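Local coordinates for protein cytochrome P450 268A2 Cyp268A2 (Mycobacterium marinum, PDB 6BLD) that belongs to the cytochrome P450 family and carries a haem (protoporphyrin IX containing iron) in a largely helical fold, at residues 65-70 and 360-365; 304-309 and 339-344. All blocks are in the same frame, centred on the assembly; numbering follows the deposited sequence.

Contact 1: residues 65-70 and 360-365; sequences TRRADI and PHVGFG. With HEM (protoporphyrin IX containing Fe), chain B.
The carbonyl oxygen of Pro360 receives the guanidinium of Arg67: NE donates a hydrogen bond to Pro360 O across 2.8 Å. The bond is fairly straight, with 152° at the hydrogen, and NE lies in the carbonyl plane, while the oxygen sits at the guanidinium edge, tilted a little from its plane. With chi1 at -177°, CG of Arg67 stands anti to the backbone N and the chain leaves the first turn of helix 67-75 for the loop; a bend at chi2 then turns NE onto the carbonyl. The end of the arginine also lies against the proline ring, where Arg67 NH2 and Pro360 CB are 3.7 Å apart, the two side chains meeting roughly at right angles. The rest of the contact is apolar. One methyl, CG1 of Val362, touches CG of Arg67 (4.1 Å) and, in a different direction, CG2 of the buried Ile70 (4.2 Å).

The loop is also braced from within. CB of His361 points away from the helix, and the ring's ND1 accepts a hydrogen bond from Gly363 N at 3.1 Å, with the donor in the ring plane; its NE2 is hydrogen-bonded to Glu299 of helix 290-305, so both ring nitrogens are engaged and the ring's rotation is fixed. Beyond it a type I turn from Val362 to Gly365 delivers the loop to the haem: Gly363 O approaches the vinyl carbon CAC at 3.2 Å, and Phe364 CE1 meets pyrrole carbon C2C of the haem at 3.4 Å. Phe364 also packs on Cys372. The N-terminal turn of the short helix 67-75 thus backs the start of the glycine-rich haem-binding loop that marks the cytochrome P450 fold.

Contact 2: residues 304-309 and 339-344; sequences WATPVM and GNWDED. With HEM (protoporphyrin IX containing Fe), chain B.
Trp341 leans over the rim of Trp304, its CZ2 above one side of the indole and 4.3 Å from Trp304 CE3. The six-membered rings are inclined at 45° with centroids 5.7 Å apart, an oblique meeting. The edge of Trp341 is used too: its CH2 points at Trp304 O from 3.7 Å, the oxygen lying in the plane of the indole. Around the pair, Phe279 meets the ring of Trp304 almost perpendicularly, and Arg303 makes a cation-pi contact with Trp341.

Beside the indoles lies a buried polar link. Asn340 ND2 donates to Thr306 OG1 at 2.9 Å, nearly straight at 163°, the hydroxyl oxygen lying close to the amide plane. Thr306 and Asn340 approach from opposite directions. OG1 sits beside its own backbone N (chi1 -48°), which lets it also bond to Arg303 O in the last turn of helix 290-305; the hydroxyl is thereby held from both sides of the contact. The amide has a second anchor as well, OD1 bonding to Val362 N, so both ends of Asn340 are engaged and its flip is settled.

Thr306 takes positive phi as the chain leaves the helix, and the next residues go to the haem: Pro307 CG packs on vinyl carbon CBC at 3.4 Å and Val308 CG2 on the meso carbon CHD at 3.7 Å. The contact joins the end of helix 290-305 to the loop that follows helix 336-339, and that helix end carries Arg303, the arginine of the ExxR sequence motif of cytochromes P450.

In the fold
Contacts 1 and 2 lie side by side, their centres about 7 Å apart, and contact 2 is nested within the chain loop that contact 1 closes. They are directly joined: besides the Asn340 amide's bond to the 360-365 loop, Asp342 OD2 is hydrogen-bonded to Arg67 N (2.8 Å), so the 339-344 loop bridges the 360-365 loop and the start of helix 67-75. Both are partly buried and both end at the haem. Contact 1 combines an arginine-to-carbonyl bond at its partly exposed side with aliphatic packing further in; contact 2 reverses this, its hydroxyl–amide bond being buried and its aromatic pair partly exposed.

Contact 1: residues 65-70 and 360-365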
loop_
_atom_site.group_PDB
_atom_site.type_symbol
_atom_site.label_atom_id
_atom_site.label_comp_id
_atom_site.label_asym_id
_atom_site.label_seq_id
_atom_site.Cartn_x
_atom_site.Cartn_y
_atom_site.Cartn_z
ATOM N N THR A 65 -12.226 13.378 1.383
ATOM C CA THR A 65 -13.007 12.165 1.198
ATOM C C THR A 65 -13.471 11.924 -0.232
ATOM O O THR A 65 -13.740 10.773 -0.587
ATOM C CB THR A 65 -14.240 12.189 2.114
ATOM O OG1 THR A 65 -14.993 13.381 1.865
ATOM C CG2 THR A 65 -13.821 12.155 3.578
ATOM N N ARG A 66 -13.578 12.964 -1.054
ATOM C CA ARG A 66 -14.048 12.812 -2.423
ATOM C C ARG A 66 -12.893 12.470 -3.356
ATOM O O ARG A 66 -11.761 12.923 -3.167
ATOM C CB ARG A 66 -14.748 14.086 -2.900
ATOM C CG ARG A 66 -16.157 14.250 -2.354
ATOM C CD ARG A 66 -16.849 15.466 -2.947
ATOM N NE ARG A 66 -18.190 15.648 -2.400
ATOM C CZ ARG A 66 -18.933 16.735 -2.585
ATOM N NH1 ARG A 66 -18.466 17.743 -3.307
ATOM N NH2 ARG A 66 -20.144 16.812 -2.049
ATOM N N ARG A 67 -13.196 11.658 -4.373
ATOM C CA ARG A 67 -12.154 11.201 -5.289
ATOM C C ARG A 67 -11.524 12.364 -6.044
ATOM O O ARG A 67 -10.297 12.431 -6.178
ATOM C CB ARG A 67 -12.726 10.175 -6.267
ATOM C CG ARG A 67 -11.695 9.597 -7.221
ATOM C CD ARG A 67 -12.195 9.606 -8.656
ATOM N NE ARG A 67 -11.097 9.519 -9.612
ATOM C CZ ARG A 67 -10.729 10.507 -10.421
ATOM N NH1 ARG A 67 -11.375 11.665 -10.396
ATOM N NH2 ARG A 67 -9.714 10.336 -11.257
ATOM N N ALA A 68 -12.345 13.291 -6.544
ATOM C CA ALA A 68 -11.813 14.424 -7.295
ATOM C C ALA A 68 -10.877 15.269 -6.439
ATOM O O ALA A 68 -9.837 15.736 -6.918
ATOM C CB ALA A 68 -12.955 15.278 -7.844
ATOM N N ASP A 69 -11.224 15.473 -5.167
ATOM C CA ASP A 69 -10.361 16.257 -4.289
ATOM C C ASP A 69 -9.082 15.505 -3.944
ATOM O O ASP A 69 -8.025 16.124 -3.776
ATOM C CB ASP A 69 -11.115 16.643 -3.016
ATOM C CG ASP A 69 -12.219 17.650 -3.275
ATOM O OD1 ASP A 69 -12.068 18.472 -4.202
ATOM O OD2 ASP A 69 -13.237 17.622 -2.550
ATOM N N ILE A 70 -9.159 14.175 -3.834
ATOM C CA ILE A 70 -7.963 13.371 -3.601
ATOM C C ILE A 70 -7.004 13.496 -4.778
ATOM O O ILE A 70 -5.785 13.610 -4.599
ATOM C CB ILE A 70 -8.356 11.906 -3.329
ATOM C CG1 ILE A 70 -8.960 11.773 -1.930
ATOM C CG2 ILE A 70 -7.165 10.970 -3.510
ATOM C CD1 ILE A 70 -9.488 10.397 -1.624
ATOM N N PRO A 360 -11.641 4.931 -12.657
ATOM C CA PRO A 360 -10.719 5.962 -12.164
ATOM C C PRO A 360 -10.446 5.854 -10.664
ATOM O O PRO A 360 -10.493 6.844 -9.932
ATOM C CB PRO A 360 -11.448 7.261 -12.518
ATOM C CG PRO A 360 -12.891 6.902 -12.392
ATOM C CD PRO A 360 -13.014 5.449 -12.805
ATOM N N HIS A 361 -10.159 4.639 -10.206
ATOM C CA HIS A 361 -9.899 4.407 -8.797
ATOM C C HIS A 361 -8.579 5.050 -8.379
ATOM O O HIS A 361 -7.696 5.316 -9.199
ATOM C CB HIS A 361 -9.873 2.908 -8.496
ATOM C CG HIS A 361 -8.723 2.186 -9.128
ATOM N ND1 HIS A 361 -7.468 2.143 -8.560
ATOM C CD2 HIS A 361 -8.640 1.476 -10.279
ATOM C CE1 HIS A 361 -6.661 1.441 -9.335
ATOM N NE2 HIS A 361 -7.347 1.025 -10.384
ATOM N N VAL A 362 -8.457 5.299 -7.076
ATOM C CA VAL A 362 -7.245 5.885 -6.517
ATOM C C VAL A 362 -6.558 4.867 -5.617
ATOM O O VAL A 362 -5.991 5.222 -4.577
ATOM C CB VAL A 362 -7.552 7.187 -5.751
ATOM C CG1 VAL A 362 -7.877 8.309 -6.726
ATOM C CG2 VAL A 362 -8.693 6.977 -4.767
ATOM N N GLY A 363 -6.602 3.593 -6.012
ATOM C CA GLY A 363 -5.904 2.570 -5.249
ATOM C C GLY A 363 -4.398 2.756 -5.276
ATOM O O GLY A 363 -3.712 2.507 -4.281
ATOM N N PHE A 364 -3.865 3.196 -6.415
ATOM C CA PHE A 364 -2.463 3.563 -6.537
ATOM C C PHE A 364 -2.224 5.037 -6.230
ATOM O O PHE A 364 -1.202 5.593 -6.651
ATOM C CB PHE A 364 -1.947 3.228 -7.939
ATOM C CG PHE A 364 -1.953 1.756 -8.254
ATOM C CD1 PHE A 364 -1.103 0.886 -7.591
ATOM C CD2 PHE A 364 -2.803 1.245 -9.222
ATOM C CE1 PHE A 364 -1.105 -0.468 -7.884
ATOM C CE2 PHE A 364 -2.810 -0.106 -9.519
ATOM C CZ PHE A 364 -1.960 -0.964 -8.848
ATOM N N GLY A 365 -3.141 5.676 -5.508
ATOM C CA GLY A 365 -3.050 7.091 -5.223
ATOM C C GLY A 365 -3.811 7.933 -6.231
ATOM O O GLY A 365 -4.344 7.448 -7.232
HETATM C CHA HEM B . 3.783 4.547 -4.000
HETATM C CHB HEM B . 6.438 0.546 -4.715
HETATM C CHC HEM B . 2.372 -2.063 -5.218
HETATM C CHD HEM B . -0.172 1.771 -3.639
HETATM C C1A HEM B . 4.859 3.700 -4.159
HETATM C C2A HEM B . 6.261 4.069 -4.108
HETATM C C3A HEM B . 6.990 2.969 -4.307
HETATM C C4A HEM B . 6.081 1.855 -4.487
HETATM C CMA HEM B . 8.532 2.895 -4.338
HETATM C CAA HEM B . 6.810 5.493 -3.877
HETATM C CBA HEM B . 6.792 6.241 -5.207
HETATM C CGA HEM B . 7.143 7.690 -4.990
HETATM O O1A HEM B . 7.516 8.371 -5.981
HETATM O O2A HEM B . 7.059 8.164 -3.827
HETATM C C1B HEM B . 5.575 -0.495 -4.979
HETATM C C2B HEM B . 5.958 -1.815 -5.428
HETATM C C3B HEM B . 4.856 -2.548 -5.578
HETATM C C4B HEM B . 3.711 -1.718 -5.219
HETATM C CMB HEM B . 7.398 -2.301 -5.702
HETATM C CAB HEM B . 4.897 -4.020 -6.049
HETATM C CBB HEM B . 3.799 -4.729 -6.312
HETATM C C1C HEM B . 1.320 -1.248 -4.839
HETATM C C2C HEM B . -0.088 -1.599 -4.853
HETATM C C3C HEM B . -0.783 -0.534 -4.406
HETATM C C4C HEM B . 0.160 0.521 -4.113
HETATM C CMC HEM B . -0.622 -2.982 -5.295
HETATM C CAC HEM B . -2.306 -0.336 -4.222
HETATM C CBC HEM B . -3.227 -1.179 -4.697
HETATM C C1D HEM B . 0.660 2.868 -3.613
HETATM C C2D HEM B . 0.288 4.220 -3.256
HETATM C C3D HEM B . 1.377 4.990 -3.352
HETATM C C4D HEM B . 2.483 4.150 -3.778
HETATM C CMD HEM B . -1.128 4.673 -2.837
HETATM C CAD HEM B . 1.450 6.508 -3.071
HETATM C CBD HEM B . 0.891 7.266 -4.272
HETATM C CGD HEM B . 0.892 8.752 -4.018
HETATM O O1D HEM B . 0.408 9.509 -4.899
HETATM O O2D HEM B . 1.370 9.182 -2.937
HETATM N NA HEM B . 4.789 2.338 -4.392
HETATM N NB HEM B . 4.198 -0.472 -4.862
HETATM N NC HEM B . 1.431 0.052 -4.384
HETATM N ND HEM B . 2.004 2.863 -3.926
HETATM FE FE HEM B . 3.066 1.252 -4.619
#

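Contact 2: residues 304-309 and 339-344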
loop_
_atom_site.group_PDB
_atom_site.type_symbol
_atom_site.label_atom_id
_atom_site.label_comp_id
_atom_site.label_asym_id
_atom_site.label_seq_id
_atom_site.Cartn_x
_atom_site.Cartn_y
_atom_site.Cartn_z
ATOM N N TRP A 304 -11.432 -2.520 -5.125
ATOM C CA TRP A 304 -12.136 -3.204 -4.048
ATOM C C TRP A 304 -11.260 -3.337 -2.809
ATOM O O TRP A 304 -11.740 -3.163 -1.683
ATOM C CB TRP A 304 -12.605 -4.579 -4.523
ATOM C CG TRP A 304 -13.560 -5.251 -3.583
ATOM C CD1 TRP A 304 -13.258 -6.186 -2.636
ATOM C CD2 TRP A 304 -14.976 -5.042 -3.504
ATOM N NE1 TRP A 304 -14.397 -6.572 -1.971
ATOM C CE2 TRP A 304 -15.465 -5.884 -2.484
ATOM C CE3 TRP A 304 -15.877 -4.225 -4.194
ATOM C CZ2 TRP A 304 -16.813 -5.933 -2.140
ATOM C CZ3 TRP A 304 -17.216 -4.275 -3.849
ATOM C CH2 TRP A 304 -17.671 -5.124 -2.831
ATOM N N ALA A 305 -9.974 -3.640 -2.992
ATOM C CA ALA A 305 -9.094 -3.821 -1.843
ATOM C C ALA A 305 -8.721 -2.484 -1.217
ATOM O O ALA A 305 -8.866 -2.295 -0.003
ATOM C CB ALA A 305 -7.840 -4.591 -2.259
ATOM N N THR A 306 -8.258 -1.536 -2.040
ATOM C CA THR A 306 -7.654 -0.288 -1.584
ATOM C C THR A 306 -6.733 -0.578 -0.401
ATOM O O THR A 306 -7.011 -0.145 0.726
ATOM C CB THR A 306 -8.732 0.738 -1.218
ATOM O OG1 THR A 306 -9.708 0.795 -2.266
ATOM C CG2 THR A 306 -8.125 2.123 -1.045
ATOM N N PRO A 307 -5.644 -1.325 -0.610
ATOM C CA PRO A 307 -4.805 -1.723 0.532
ATOM C C PRO A 307 -4.171 -0.550 1.248
ATOM O O PRO A 307 -3.934 -0.633 2.457
ATOM C CB PRO A 307 -3.750 -2.636 -0.108
ATOM C CG PRO A 307 -3.686 -2.204 -1.516
ATOM C CD PRO A 307 -5.082 -1.787 -1.891
ATOM N N VAL A 308 -3.880 0.537 0.541
ATOM C CA VAL A 308 -3.419 1.770 1.167
ATOM C C VAL A 308 -4.646 2.643 1.400
ATOM O O VAL A 308 -5.251 3.147 0.451
ATOM C CB VAL A 308 -2.375 2.488 0.305
ATOM C CG1 VAL A 308 -1.833 3.704 1.039
ATOM C CG2 VAL A 308 -1.250 1.537 -0.065
ATOM N N MET A 309 -5.021 2.813 2.667
ATOM C CA MET A 309 -6.205 3.587 3.011
ATOM C C MET A 309 -5.917 5.076 3.143
ATOM O O MET A 309 -6.763 5.902 2.779
ATOM C CB MET A 309 -6.815 3.072 4.315
ATOM C CG MET A 309 -7.343 1.654 4.240
ATOM S SD MET A 309 -8.193 1.174 5.753
ATOM C CE MET A 309 -6.885 1.376 6.964
ATOM N N GLY A 339 -12.524 7.721 -1.391
ATOM C CA GLY A 339 -12.501 8.118 -2.787
ATOM C C GLY A 339 -12.895 7.004 -3.734
ATOM O O GLY A 339 -13.481 7.261 -4.790
ATOM N N ASN A 340 -12.586 5.756 -3.378
ATOM C CA ASN A 340 -12.951 4.626 -4.222
ATOM C C ASN A 340 -14.392 4.178 -4.023
ATOM O O ASN A 340 -14.874 3.339 -4.792
ATOM C CB ASN A 340 -11.997 3.456 -3.971
ATOM C CG ASN A 340 -10.661 3.643 -4.661
ATOM O OD1 ASN A 340 -10.546 4.421 -5.609
ATOM N ND2 ASN A 340 -9.642 2.934 -4.189
ATOM N N TRP A 341 -15.086 4.708 -3.014
ATOM C CA TRP A 341 -16.516 4.492 -2.841
ATOM C C TRP A 341 -17.320 5.750 -3.150
ATOM O O TRP A 341 -18.497 5.842 -2.786
ATOM C CB TRP A 341 -16.815 4.003 -1.422
ATOM C CG TRP A 341 -17.020 2.518 -1.336
ATOM C CD1 TRP A 341 -18.192 1.866 -1.084
ATOM C CD2 TRP A 341 -16.025 1.503 -1.511
ATOM N NE1 TRP A 341 -17.987 0.507 -1.087
ATOM C CE2 TRP A 341 -16.665 0.258 -1.347
ATOM C CE3 TRP A 341 -14.654 1.526 -1.787
ATOM C CZ2 TRP A 341 -15.981 -0.952 -1.452
ATOM C CZ3 TRP A 341 -13.977 0.323 -1.891
ATOM C CH2 TRP A 341 -14.641 -0.898 -1.723
ATOM N N ASP A 342 -16.701 6.719 -3.823
ATOM C CA ASP A 342 -17.341 7.995 -4.123
ATOM C C ASP A 342 -18.451 7.787 -5.148
ATOM O O ASP A 342 -18.185 7.430 -6.300
ATOM C CB ASP A 342 -16.299 8.985 -4.639
ATOM C CG ASP A 342 -16.778 10.423 -4.580
ATOM O OD1 ASP A 342 -17.992 10.644 -4.392
ATOM O OD2 ASP A 342 -15.934 11.334 -4.723
ATOM N N GLU A 343 -19.699 8.014 -4.730
ATOM C CA GLU A 343 -20.819 7.929 -5.660
ATOM C C GLU A 343 -20.747 8.998 -6.741
ATOM O O GLU A 343 -21.405 8.863 -7.778
ATOM C CB GLU A 343 -22.144 8.038 -4.903
ATOM C CG GLU A 343 -22.309 7.014 -3.791
ATOM C CD GLU A 343 -23.034 5.766 -4.254
ATOM O OE1 GLU A 343 -23.125 5.549 -5.481
ATOM O OE2 GLU A 343 -23.513 5.000 -3.390
ATOM N N ASP A 344 -19.963 10.054 -6.522
ATOM C CA ASP A 344 -19.721 11.082 -7.527
ATOM C C ASP A 344 -18.777 10.624 -8.629
ATOM O O ASP A 344 -18.559 11.383 -9.582
ATOM C CB ASP A 344 -19.149 12.335 -6.861
ATOM C CG ASP A 344 -20.158 13.458 -6.760
ATOM O OD1 ASP A 344 -21.370 13.185 -6.886
ATOM O OD2 ASP A 344 -19.737 14.615 -6.547
HETATM C CHA HEM B . 3.783 4.547 -4.000
HETATM C CHB HEM B . 6.438 0.546 -4.715
HETATM C CHC HEM B . 2.372 -2.063 -5.218
HETATM C CHD HEM B . -0.172 1.771 -3.639
HETATM C C1A HEM B . 4.859 3.700 -4.159
HETATM C C2A HEM B . 6.261 4.069 -4.108
HETATM C C3A HEM B . 6.990 2.969 -4.307
HETATM C C4A HEM B . 6.081 1.855 -4.487
HETATM C CMA HEM B . 8.532 2.895 -4.338
HETATM C CAA HEM B . 6.810 5.493 -3.877
HETATM C CBA HEM B . 6.792 6.241 -5.207
HETATM C CGA HEM B . 7.143 7.690 -4.990
HETATM O O1A HEM B . 7.516 8.371 -5.981
HETATM O O2A HEM B . 7.059 8.164 -3.827
HETATM C C1B HEM B . 5.575 -0.495 -4.979
HETATM C C2B HEM B . 5.958 -1.815 -5.428
HETATM C C3B HEM B . 4.856 -2.548 -5.578
HETATM C C4B HEM B . 3.711 -1.718 -5.219
HETATM C CMB HEM B . 7.398 -2.301 -5.702
HETATM C CAB HEM B . 4.897 -4.020 -6.049
HETATM C CBB HEM B . 3.799 -4.729 -6.312
HETATM C C1C HEM B . 1.320 -1.248 -4.839
HETATM C C2C HEM B . -0.088 -1.599 -4.853
HETATM C C3C HEM B . -0.783 -0.534 -4.406
HETATM C C4C HEM B . 0.160 0.521 -4.113
HETATM C CMC HEM B . -0.622 -2.982 -5.295
HETATM C CAC HEM B . -2.306 -0.336 -4.222
HETATM C CBC HEM B . -3.227 -1.179 -4.697
HETATM C C1D HEM B . 0.660 2.868 -3.613
HETATM C C2D HEM B . 0.288 4.220 -3.256
HETATM C C3D HEM B . 1.377 4.990 -3.352
HETATM C C4D HEM B . 2.483 4.150 -3.778
HETATM C CMD HEM B . -1.128 4.673 -2.837
HETATM C CAD HEM B . 1.450 6.508 -3.071
HETATM C CBD HEM B . 0.891 7.266 -4.272
HETATM C CGD HEM B . 0.892 8.752 -4.018
HETATM O O1D HEM B . 0.408 9.509 -4.899
HETATM O O2D HEM B . 1.370 9.182 -2.937
HETATM N NA HEM B . 4.789 2.338 -4.392
HETATM N NB HEM B . 4.198 -0.472 -4.862
HETATM N NC HEM B . 1.431 0.052 -4.384
HETATM N ND HEM B . 2.004 2.863 -3.926
HETATM FE FE HEM B . 3.066 1.252 -4.619
#